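Side-chain contact in cleavage stimulation factor 77 (Encephalitozoon cuniculi, PDB 2UY1), which probably binds mRNA in the nucleus as an all-helical repeat protein of the Suppressor of forked family: residues B[300-303]-B[304-307]. Numbering follows the deposited sequence.
Sequences RGLE and LFRK
Arg306 folds back along the first turn of helix 302-311 to meet Leu302 with a face and Glu303 with an edge of its guanidinium. The isobutyl group of Leu302 lies over that face, its CG 3.5 Å above the plane of the Arg306 guanidinium and offset toward the rim. At the edge of the same group, and in its plane, Glu303 OE1 forms a salt bridge whose hydrogen bond, from Arg306 NH1 at 3.4 Å, is weak. The carboxylate stands nearly upright to the guanidinium, the planes 81° apart, so this is a single-oxygen contact rather than a flat two-pronged pairing. Arg306 runs extended from CG to NE, which carries its charged end back alongside Leu302 and Glu303, while NH2 makes a second salt bridge with Glu329 of helix 319-333. The two carboxylates, Glu303 at NH1 and Glu329 at NH2, fix the rotation of the group and probably balance its charge.

On another side of the turn, Leu304 CD1 packs 3.5 Å from Arg300 CB, touching the root of a side chain whose charged end leads away. Beneath these contacts run the i+4 to i bonds of the alpha-helix: Phe305 N to Gly301 O, then Arg306 N to Leu302 O at 2.8 Å, then Lys307 N to Glu303 O. A water that donates to Arg300 O accepts from Leu304 N at 3.2 Å, bridging the preceding carbonyl to a first-turn amide. Phe305, with CG anti to its backbone N (chi1 166°), packs its ring against Leu293 and Leu297 of helix 282-300 and Tyr324 and Cys325 of helix 319-333, with CD2 4.2 Å from Leu302 CD1. Gly301, with positive phi, sits at the N-cap position of helix 302-311, at the sharp turn from helix 282-300: a tight link between consecutive helices of an all-helical repeat array, consistent with the TPR-like Suf fold.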
ATOM      1  N   ARG B 300      13.503 -16.896  30.625  1.00 31.30           N
ATOM      2  CA  ARG B 300      12.997 -18.128  31.236  1.00 32.07           C
ATOM      3  C   ARG B 300      12.654 -19.238  30.246  1.00 32.98           C
ATOM      4  O   ARG B 300      12.637 -20.418  30.610  1.00 34.24           O
ATOM      5  CB  ARG B 300      11.732 -17.816  31.981  1.00 32.69           C
ATOM      6  CG  ARG B 300      11.853 -16.754  33.049  1.00 37.69           C
ATOM      7  CD  ARG B 300      12.949 -17.033  34.093  1.00 43.75           C
ATOM      8  NE  ARG B 300      12.842 -16.092  35.223  1.00 48.11           N
ATOM      9  CZ  ARG B 300      13.748 -15.975  36.194  1.00 50.04           C
ATOM     10  NH1 ARG B 300      14.847 -16.720  36.179  1.00 53.01           N
ATOM     11  NH2 ARG B 300      13.566 -15.116  37.181  1.00 49.88           N
ATOM     12  N   GLY B 301      12.314 -18.863  29.019  1.00 31.45           N
ATOM     13  CA  GLY B 301      12.036 -19.846  28.023  1.00 30.29           C
ATOM     14  C   GLY B 301      10.555 -20.022  27.800  1.00 29.03           C
ATOM     15  O   GLY B 301       9.728 -19.315  28.367  1.00 28.33           O
ATOM     16  N   LEU B 302      10.241 -20.937  26.908  1.00 28.10           N
ATOM     17  CA  LEU B 302       8.898 -21.054  26.392  1.00 29.75           C
ATOM     18  C   LEU B 302       7.949 -21.573  27.469  1.00 29.83           C
ATOM     19  O   LEU B 302       6.893 -20.968  27.700  1.00 30.62           O
ATOM     20  CB  LEU B 302       8.917 -21.922  25.136  1.00 29.53           C
ATOM     21  CG  LEU B 302       7.930 -21.907  23.985  1.00 32.02           C
ATOM     22  CD1 LEU B 302       7.765 -20.570  23.279  1.00 34.69           C
ATOM     23  CD2 LEU B 302       8.580 -22.861  23.050  1.00 34.11           C
ATOM     24  N   GLU B 303       8.296 -22.649  28.180  1.00 30.14           N
ATOM     25  CA  GLU B 303       7.307 -23.118  29.158  1.00 28.35           C
ATOM     26  C   GLU B 303       6.826 -22.015  30.169  1.00 27.47           C
ATOM     27  O   GLU B 303       5.682 -21.968  30.441  1.00 26.88           O
ATOM     28  CB  GLU B 303       7.670 -24.483  29.775  1.00 29.65           C
ATOM     29  CG  GLU B 303       7.623 -25.671  28.743  1.00 33.22           C
ATOM     30  CD  GLU B 303       6.286 -26.468  28.674  1.00 38.02           C
ATOM     31  OE1 GLU B 303       5.210 -25.907  28.326  1.00 35.14           O
ATOM     32  OE2 GLU B 303       6.327 -27.721  28.916  1.00 44.21           O
ATOM     33  N   LEU B 304       7.671 -21.087  30.627  1.00 25.84           N
ATOM     34  CA  LEU B 304       7.219 -19.974  31.477  1.00 25.56           C
ATOM     35  C   LEU B 304       6.512 -18.822  30.741  1.00 24.44           C
ATOM     36  O   LEU B 304       5.587 -18.178  31.307  1.00 24.35           O
ATOM     37  CB  LEU B 304       8.377 -19.413  32.354  1.00 25.78           C
ATOM     38  CG  LEU B 304       8.636 -20.115  33.716  1.00 26.01           C
ATOM     39  CD1 LEU B 304       9.908 -19.665  34.348  1.00 18.73           C
ATOM     40  CD2 LEU B 304       7.482 -19.887  34.662  1.00 25.15           C
ATOM     41  N   PHE B 305       6.947 -18.541  29.494  1.00 23.99           N
ATOM     42  CA  PHE B 305       6.136 -17.718  28.515  1.00 23.18           C
ATOM     43  C   PHE B 305       4.681 -18.240  28.491  1.00 21.37           C
ATOM     44  O   PHE B 305       3.736 -17.497  28.610  1.00 20.62           O
ATOM     45  CB  PHE B 305       6.766 -17.752  27.081  1.00 23.27           C
ATOM     46  CG  PHE B 305       5.858 -17.236  25.982  1.00 23.18           C
ATOM     47  CD1 PHE B 305       5.881 -15.900  25.614  1.00 26.73           C
ATOM     48  CD2 PHE B 305       5.002 -18.085  25.331  1.00 23.35           C
ATOM     49  CE1 PHE B 305       5.029 -15.411  24.644  1.00 21.21           C
ATOM     50  CE2 PHE B 305       4.159 -17.637  24.316  1.00 26.49           C
ATOM     51  CZ  PHE B 305       4.162 -16.307  23.979  1.00 27.81           C
ATOM     52  N   ARG B 306       4.572 -19.550  28.377  1.00 21.17           N
ATOM     53  CA  ARG B 306       3.310 -20.265  28.250  1.00 23.43           C
ATOM     54  C   ARG B 306       2.454 -20.202  29.494  1.00 23.33           C
ATOM     55  O   ARG B 306       1.237 -20.024  29.427  1.00 25.30           O
ATOM     56  CB  ARG B 306       3.617 -21.714  27.899  1.00 22.58           C
ATOM     57  CG  ARG B 306       3.722 -21.885  26.393  1.00 23.77           C
ATOM     58  CD  ARG B 306       4.007 -23.276  26.051  1.00 24.96           C
ATOM     59  NE  ARG B 306       4.476 -23.378  24.682  1.00 29.20           N
ATOM     60  CZ  ARG B 306       5.136 -24.415  24.206  1.00 30.45           C
ATOM     61  NH1 ARG B 306       5.442 -25.419  24.993  1.00 32.82           N
ATOM     62  NH2 ARG B 306       5.502 -24.437  22.947  1.00 33.10           N
ATOM     63  N   LYS B 307       3.114 -20.298  30.637  1.00 23.55           N
ATOM     64  CA  LYS B 307       2.465 -20.111  31.928  1.00 25.05           C
ATOM     65  C   LYS B 307       2.010 -18.693  32.164  1.00 23.47           C
ATOM     66  O   LYS B 307       0.925 -18.491  32.699  1.00 26.23           O
ATOM     67  CB  LYS B 307       3.408 -20.537  33.047  1.00 25.49           C
ATOM     68  CG  LYS B 307       3.022 -20.069  34.436  1.00 28.85           C
ATOM     69  CD  LYS B 307       3.748 -20.929  35.456  1.00 35.18           C
ATOM     70  CE  LYS B 307       3.012 -20.961  36.811  1.00 36.79           C
ATOM     71  NZ  LYS B 307       3.518 -19.844  37.631  1.00 37.80           N
TER
HETATM   72  O   HOH W   1      10.743 -21.972  30.413  1.00 30.02           O